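Local coordinates for predicted ancestral HMA domain of Pik-1 from Oryza spp. (Synthetic construct, PDB 7BNT), which probably represents the ancestral form of the integrated effector-sensing domain of the rice immune receptor Pik-1, which recognises AVR-Pik effectors of the blast fungus, at residues G3-I8 and G32-A37; K22-V27 and V36-D41; A61-K64 and H68-L71. One frame throughout, in Å; residues are numbered along the deposited sequence.

Contact 1 (G3-I8 and G32-A37); sequences GMKQKI and GVDSVA. With EDO (1,2-ethanediol), chain D.
The carboxylate of Asp34 is the flat group of this contact, and Lys5 meets it at one oxygen: NZ of Lys5 donates to OD2 of Asp34 at 2.7 Å, arriving on the syn side and 22° out of the carboxylate plane. The other oxygen of Asp34, OD1, lies 3.9 Å from Lys5 NZ and forms a long, weak ion pair with Arg43 of the second subunit. The two side chains cross at about a right angle. Lys5 bends at its second torsion (chi2 -68°) and then runs extended, which carries CE to 3.2 Å from Asp34 OD2 and sets the ammonium against it. Strand 45-50 lies between strand 6-11, which Lys5 precedes, and strand 33-39; Asp51, just past its end, forms a second salt bridge with Lys5 NZ. Asp34 sits in a classic beta bulge, where it and Ser35 both face Val49. At the neighbouring Val33, a 1,2-ethanediol, probably from the crystallisation liquor, places O2 2.9 Å from Val33 O. An alanine in place of Lys5 would probably leave the carboxylates of Asp34 and Asp51 without their shared counter-charge. One lysine thus bridges two acids, a charged tie that links separate strand ends at the domain surface.

Contact 2 (K22-V27 and V36-D41); sequences KAMALV and VALVGD
Helix packing on a sheet, as in the ferredoxin-like fold of HMA domains, brings Met24 and Val27 of helix 17-28 onto Val36 and Leu38 of strand 33-39. The short segments approach to 9.3 Å between axes and run roughly antiparallel, their directions 148° apart. Val36 turns both methyls to the helix: its CG1 lies 3.6 Å from CG1 of Val27, and its CG2 lies 3.9 Å from CE of Met24. In both pairs the two side chains lie alongside and point opposite ways. In the conformer described here, Met24 curls at chi2 (-73°) and chi3 alike, folding its thioether down onto the strand rather than along the helix. Its sulfur thereby rests 4.0 Å from CG of Leu38 and equally close to CD2 of that leucine. Val27 and Val36 also touch Val48 of the neighbouring strand, which carries the apolar layer deeper under the helix. On the other side, Val36 and Ala37 pair with a strand of the second subunit, continuing the sheet, while Met24 packs on Asp34 of that subunit. No hydrogen bond joins helix and strand here: methyl, thioether and isobutyl surfaces hold them by close apolar fit, so the cohesion depends on shape and burial rather than on direction.

Contact 3 (A61-K64 and H68-L71); sequences ALRK and HAEL
Arg63, Ala69 and His68 carry the turn between helix 55-65 and strand 70-74, the last helix and strand of the ferredoxin-like fold. Arg63 runs extended from CG to NE along His68 and closes on the backbone of Ala69. NE and NH1 grip one carbonyl side-on: Arg63 NE donates to Ala69 O at 2.8 Å, in the carbonyl plane and on a lone pair, while Arg63 NH1 reaches the same oxygen at 2.7 Å, nearly along the C=O axis. Both hydrogen bonds are bent, with an N-H...O angle of 143°, as sharing one acceptor demands. The oxygen lies almost in the guanidinium plane, so the carbonyl meets that group edge-on, and the two bonds probably help fix its rotation. His68 leans over one face. With CG of His68 anti to its own backbone N (chi1 -169°), the imidazole runs beside the arginine, pointing the same way, its plane 29° from that of the guanidinium. On the inner side of the turn, Ala69 packs its methyl against Leu62, CB to CB at 3.6 Å, and both residues touch Ile10 of strand 6-11, joining the turn to the core. Above the guanidinium, CE1 of His68 stands 3.1 Å from the plane, offset toward the rim, and 3.3 Å from Arg63 NH1.

Contact 2 is the buried one, contact 1 lies at the surface, and contact 3 is partly buried. Contacts 1 and 2 share Val36 and Ala37 of strand 33-39: its beginning carries charge, its middle receives the helix, and both contacts touch the second subunit. Contact 3 lies on the far side of the chain's centre from contact 1, at the other strand that is outermost within the chain, and joins the core of contact 2 through Leu62, whose CD2 packs on Leu26 and CD1 on Val27. The chemistry follows burial: a salt bridge outside, apolar packing alone inside, and in contact 3 a mixture, with a polar grip on a backbone carbonyl outward and aliphatic carbon inward.

Contact 1 (G3-I8 and G32-A37)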
loop_
_atom_site.group_PDB
_atom_site.type_symbol
_atom_site.label_atom_id
_atom_site.label_comp_id
_atom_site.label_asym_id
_atom_site.label_seq_id
_atom_site.Cartn_x
_atom_site.Cartn_y
_atom_site.Cartn_z
ATOM N N GLY B 3 -14.626 3.492 -8.636
ATOM C CA GLY B 3 -15.320 4.062 -7.479
ATOM C C GLY B 3 -14.706 5.388 -7.092
ATOM O O GLY B 3 -14.161 6.062 -7.969
ATOM N N MET B 4 -14.847 5.787 -5.842
ATOM C CA MET B 4 -14.470 7.155 -5.420
ATOM C C MET B 4 -13.115 7.173 -4.713
ATOM O O MET B 4 -12.646 8.259 -4.401
ATOM C CB MET B 4 -15.588 7.772 -4.565
ATOM C CG MET B 4 -16.740 8.294 -5.429
ATOM S SD MET B 4 -16.211 9.560 -6.673
ATOM C CE MET B 4 -15.578 10.820 -5.570
ATOM N N LYS B 5 -12.426 6.051 -4.595
ATOM C CA LYS B 5 -11.129 6.045 -3.883
ATOM C C LYS B 5 -9.984 6.104 -4.901
ATOM O O LYS B 5 -10.117 5.639 -6.021
ATOM C CB LYS B 5 -10.998 4.802 -3.007
ATOM C CG LYS B 5 -12.111 4.623 -1.977
ATOM C CD LYS B 5 -12.089 5.664 -0.905
ATOM C CE LYS B 5 -13.157 5.405 0.147
ATOM N NZ LYS B 5 -13.043 6.337 1.281
ATOM N N GLN B 6 -8.902 6.728 -4.468
ATOM C CA GLN B 6 -7.618 6.805 -5.171
ATOM C C GLN B 6 -6.699 5.703 -4.639
ATOM O O GLN B 6 -6.802 5.325 -3.481
ATOM C CB GLN B 6 -6.921 8.127 -4.840
ATOM C CG GLN B 6 -7.677 9.394 -5.213
ATOM C CD GLN B 6 -7.013 10.548 -4.517
ATOM O OE1 GLN B 6 -7.359 10.854 -3.374
ATOM N NE2 GLN B 6 -6.036 11.162 -5.182
ATOM N N LYS B 7 -5.851 5.155 -5.486
ATOM C CA LYS B 7 -4.735 4.306 -5.030
ATOM C C LYS B 7 -3.477 4.889 -5.648
ATOM O O LYS B 7 -3.437 5.108 -6.859
ATOM C CB LYS B 7 -4.873 2.830 -5.416
ATOM C CG LYS B 7 -3.705 1.965 -4.949
ATOM C CD LYS B 7 -3.892 0.477 -5.216
ATOM C CE LYS B 7 -4.429 0.211 -6.599
ATOM N NZ LYS B 7 -4.480 -1.232 -6.917
ATOM N N ILE B 8 -2.489 5.155 -4.820
ATOM C CA ILE B 8 -1.165 5.541 -5.346
ATOM C C ILE B 8 -0.107 4.702 -4.641
ATOM O O ILE B 8 -0.336 4.130 -3.557
ATOM C CB ILE B 8 -0.898 7.042 -5.171
ATOM C CG1 ILE B 8 -0.818 7.377 -3.688
ATOM C CG2 ILE B 8 -1.918 7.905 -5.916
ATOM C CD1 ILE B 8 -0.426 8.789 -3.424
ATOM N N GLY B 32 -7.612 11.864 4.903
ATOM C CA GLY B 32 -8.308 11.156 3.812
ATOM C C GLY B 32 -7.691 9.820 3.462
ATOM O O GLY B 32 -8.121 9.239 2.498
ATOM N N VAL B 33 -6.677 9.382 4.185
ATOM C CA VAL B 33 -6.096 8.028 4.008
ATOM C C VAL B 33 -6.971 7.005 4.719
ATOM O O VAL B 33 -7.279 7.172 5.898
ATOM C CB VAL B 33 -4.637 7.983 4.480
ATOM C CG1 VAL B 33 -4.102 6.551 4.530
ATOM C CG2 VAL B 33 -3.794 8.886 3.590
ATOM N N ASP B 34 -7.333 5.954 4.014
ATOM C CA ASP B 34 -8.075 4.803 4.561
ATOM C C ASP B 34 -7.120 3.671 4.914
ATOM O O ASP B 34 -7.380 3.001 5.926
ATOM C CB ASP B 34 -9.119 4.328 3.578
ATOM C CG ASP B 34 -10.165 5.388 3.303
ATOM O OD1 ASP B 34 -10.413 6.221 4.204
ATOM O OD2 ASP B 34 -10.632 5.388 2.182
ATOM N N SER B 35 -6.105 3.423 4.108
ATOM C CA SER B 35 -5.249 2.253 4.346
ATOM C C SER B 35 -3.896 2.467 3.689
ATOM O O SER B 35 -3.797 3.165 2.669
ATOM C CB SER B 35 -5.904 0.954 3.910
ATOM O OG SER B 35 -6.354 1.051 2.575
ATOM N N VAL B 36 -2.906 1.784 4.264
ATOM C CA VAL B 36 -1.515 1.836 3.754
ATOM C C VAL B 36 -0.969 0.418 3.831
ATOM O O VAL B 36 -1.279 -0.305 4.780
ATOM C CB VAL B 36 -0.603 2.783 4.557
ATOM C CG1 VAL B 36 -1.074 4.205 4.412
ATOM C CG2 VAL B 36 -0.507 2.397 6.012
ATOM N N ALA B 37 -0.102 0.070 2.887
ATOM C CA ALA B 37 0.585 -1.237 2.912
ATOM C C ALA B 37 1.963 -1.113 2.287
ATOM O O ALA B 37 2.151 -0.376 1.317
ATOM C CB ALA B 37 -0.228 -2.285 2.182
HETATM C C1 EDO D . -6.033 9.204 9.580
HETATM O O1 EDO D . -5.038 10.164 9.268
HETATM C C2 EDO D . -7.222 9.320 8.702
HETATM O O2 EDO D . -6.891 9.622 7.343
#

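Contact 2 (K22-V27 and V36-D41)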
loop_
_atom_site.group_PDB
_atom_site.type_symbol
_atom_site.label_atom_id
_atom_site.label_comp_id
_atom_site.label_asym_id
_atom_site.label_seq_id
_atom_site.Cartn_x
_atom_site.Cartn_y
_atom_site.Cartn_z
ATOM N N LYS B 22 8.804 5.363 9.792
ATOM C CA LYS B 22 8.520 6.824 9.838
ATOM C C LYS B 22 7.713 7.208 8.577
ATOM O O LYS B 22 6.767 8.004 8.667
ATOM C CB LYS B 22 9.819 7.621 9.954
ATOM C CG LYS B 22 9.627 9.110 10.143
ATOM C CD LYS B 22 10.870 9.857 10.610
ATOM C CE LYS B 22 10.571 11.321 10.887
ATOM N NZ LYS B 22 11.431 11.893 11.948
ATOM N N ALA B 23 8.073 6.667 7.410
ATOM C CA ALA B 23 7.364 6.958 6.148
ATOM C C ALA B 23 5.926 6.426 6.256
ATOM O O ALA B 23 4.989 7.142 5.906
ATOM C CB ALA B 23 8.096 6.375 4.972
ATOM N N MET B 24 5.780 5.189 6.743
ATOM C CA MET B 24 4.460 4.544 6.966
ATOM C C MET B 24 3.612 5.435 7.878
ATOM O O MET B 24 2.448 5.696 7.554
ATOM C CB MET B 24 4.623 3.150 7.579
ATOM C CG MET B 24 4.996 2.072 6.562
ATOM S SD MET B 24 3.626 1.581 5.466
ATOM C CE MET B 24 2.764 0.421 6.509
ATOM N N ALA B 25 4.194 5.900 8.976
ATOM C CA ALA B 25 3.490 6.733 9.967
ATOM C C ALA B 25 3.043 8.051 9.335
ATOM O O ALA B 25 1.877 8.471 9.538
ATOM C CB ALA B 25 4.365 7.004 11.161
ATOM N N LEU B 26 3.926 8.685 8.578
ATOM C CA LEU B 26 3.582 9.973 7.931
ATOM C C LEU B 26 2.406 9.746 6.986
ATOM O O LEU B 26 1.407 10.515 7.038
ATOM C CB LEU B 26 4.797 10.556 7.223
ATOM C CG LEU B 26 4.569 11.921 6.578
ATOM C CD1 LEU B 26 5.891 12.662 6.440
ATOM C CD2 LEU B 26 3.901 11.819 5.213
ATOM N N VAL B 27 2.488 8.732 6.125
ATOM C CA VAL B 27 1.391 8.509 5.151
ATOM C C VAL B 27 0.112 8.172 5.914
ATOM O O VAL B 27 -0.937 8.767 5.620
ATOM C CB VAL B 27 1.764 7.436 4.126
ATOM C CG1 VAL B 27 0.586 7.179 3.201
ATOM C CG2 VAL B 27 3.016 7.855 3.357
ATOM N N VAL B 36 -2.906 1.784 4.264
ATOM C CA VAL B 36 -1.515 1.836 3.754
ATOM C C VAL B 36 -0.969 0.418 3.831
ATOM O O VAL B 36 -1.279 -0.305 4.780
ATOM C CB VAL B 36 -0.603 2.783 4.557
ATOM C CG1 VAL B 36 -1.074 4.205 4.412
ATOM C CG2 VAL B 36 -0.507 2.397 6.012
ATOM N N ALA B 37 -0.102 0.070 2.887
ATOM C CA ALA B 37 0.585 -1.237 2.912
ATOM C C ALA B 37 1.963 -1.113 2.287
ATOM O O ALA B 37 2.151 -0.376 1.317
ATOM C CB ALA B 37 -0.228 -2.285 2.182
ATOM N N LEU B 38 2.892 -1.880 2.835
ATOM C CA LEU B 38 4.207 -2.062 2.199
ATOM C C LEU B 38 4.065 -3.053 1.043
ATOM O O LEU B 38 3.595 -4.173 1.250
ATOM C CB LEU B 38 5.222 -2.580 3.199
ATOM C CG LEU B 38 5.685 -1.562 4.203
ATOM C CD1 LEU B 38 6.587 -2.252 5.221
ATOM C CD2 LEU B 38 6.427 -0.436 3.502
ATOM N N VAL B 39 4.457 -2.632 -0.130
ATOM C CA VAL B 39 4.339 -3.415 -1.373
ATOM C C VAL B 39 5.684 -3.312 -2.098
ATOM O O VAL B 39 6.655 -2.755 -1.579
ATOM C CB VAL B 39 3.150 -2.930 -2.243
ATOM C CG1 VAL B 39 1.842 -3.112 -1.517
ATOM C CG2 VAL B 39 3.309 -1.509 -2.759
ATOM N N GLY B 40 5.723 -3.921 -3.252
ATOM C CA GLY B 40 6.931 -4.020 -4.066
ATOM C C GLY B 40 7.663 -5.311 -3.780
ATOM O O GLY B 40 7.547 -5.882 -2.677
ATOM N N ASP B 41 8.413 -5.791 -4.760
ATOM C CA ASP B 41 9.224 -7.024 -4.562
ATOM C C ASP B 41 10.189 -6.876 -3.375
ATOM O O ASP B 41 10.478 -7.872 -2.754
ATOM C CB ASP B 41 9.927 -7.413 -5.855
ATOM C CG ASP B 41 9.056 -8.074 -6.906
ATOM O OD1 ASP B 41 7.897 -8.417 -6.602
ATOM O OD2 ASP B 41 9.562 -8.310 -8.017
#

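Contact 3 (A61-K64 and H68-L71)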
loop_
_atom_site.group_PDB
_atom_site.type_symbol
_atom_site.label_atom_id
_atom_site.label_comp_id
_atom_site.label_asym_id
_atom_site.label_seq_id
_atom_site.Cartn_x
_atom_site.Cartn_y
_atom_site.Cartn_z
ATOM N N ALA B 61 6.131 15.971 1.362
ATOM C CA ALA B 61 6.121 15.786 2.830
ATOM C C ALA B 61 7.064 14.637 3.206
ATOM O O ALA B 61 7.834 14.773 4.162
ATOM C CB ALA B 61 4.712 15.561 3.318
ATOM N N LEU B 62 7.037 13.545 2.443
ATOM C CA LEU B 62 7.954 12.425 2.735
ATOM C C LEU B 62 9.392 12.886 2.542
ATOM O O LEU B 62 10.247 12.521 3.368
ATOM C CB LEU B 62 7.617 11.247 1.825
ATOM C CG LEU B 62 6.406 10.445 2.289
ATOM C CD1 LEU B 62 5.920 9.545 1.161
ATOM C CD2 LEU B 62 6.728 9.615 3.529
ATOM N N ARG B 63 9.671 13.628 1.478
ATOM C CA ARG B 63 11.069 14.098 1.260
ATOM C C ARG B 63 11.550 15.009 2.386
ATOM O O ARG B 63 12.741 14.928 2.729
ATOM C CB ARG B 63 11.150 14.817 -0.068
ATOM C CG ARG B 63 11.095 13.804 -1.177
ATOM C CD ARG B 63 11.307 14.491 -2.473
ATOM N NE ARG B 63 11.033 13.566 -3.551
ATOM C CZ ARG B 63 11.053 13.930 -4.812
ATOM N NH1 ARG B 63 10.828 13.046 -5.777
ATOM N NH2 ARG B 63 11.397 15.167 -5.091
ATOM N N LYS B 64 10.675 15.877 2.890
ATOM C CA LYS B 64 11.008 16.805 3.999
ATOM C C LYS B 64 11.297 16.006 5.275
ATOM O O LYS B 64 12.274 16.294 5.963
ATOM C CB LYS B 64 9.870 17.796 4.240
ATOM C CG LYS B 64 10.209 18.966 5.151
ATOM N N HIS B 68 14.158 10.573 0.726
ATOM C CA HIS B 68 13.733 10.661 -0.680
ATOM C C HIS B 68 12.501 9.782 -0.923
ATOM O O HIS B 68 12.484 8.610 -0.459
ATOM C CB HIS B 68 14.852 10.296 -1.646
ATOM C CG HIS B 68 14.472 10.643 -3.048
ATOM N ND1 HIS B 68 14.069 11.925 -3.397
ATOM C CD2 HIS B 68 14.362 9.888 -4.167
ATOM C CE1 HIS B 68 13.776 11.951 -4.683
ATOM N NE2 HIS B 68 13.952 10.713 -5.181
ATOM N N ALA B 69 11.596 10.283 -1.748
ATOM C CA ALA B 69 10.337 9.601 -2.099
ATOM C C ALA B 69 10.068 9.842 -3.578
ATOM O O ALA B 69 10.431 10.897 -4.108
ATOM C CB ALA B 69 9.205 10.113 -1.247
ATOM N N GLU B 70 9.421 8.886 -4.216
ATOM C CA GLU B 70 9.168 8.911 -5.666
ATOM C C GLU B 70 7.793 8.305 -5.932
ATOM O O GLU B 70 7.548 7.156 -5.564
ATOM C CB GLU B 70 10.290 8.143 -6.373
ATOM C CG GLU B 70 10.183 8.117 -7.865
ATOM C CD GLU B 70 11.322 7.353 -8.532
ATOM O OE1 GLU B 70 12.114 6.674 -7.806
ATOM O OE2 GLU B 70 11.396 7.396 -9.772
ATOM N N LEU B 71 6.923 9.070 -6.562
ATOM C CA LEU B 71 5.620 8.550 -7.022
ATOM C C LEU B 71 5.847 7.530 -8.127
ATOM O O LEU B 71 6.508 7.872 -9.125
ATOM C CB LEU B 71 4.749 9.700 -7.497
ATOM C CG LEU B 71 3.330 9.369 -7.946
ATOM C CD1 LEU B 71 2.515 8.770 -6.822
ATOM C CD2 LEU B 71 2.646 10.614 -8.466
#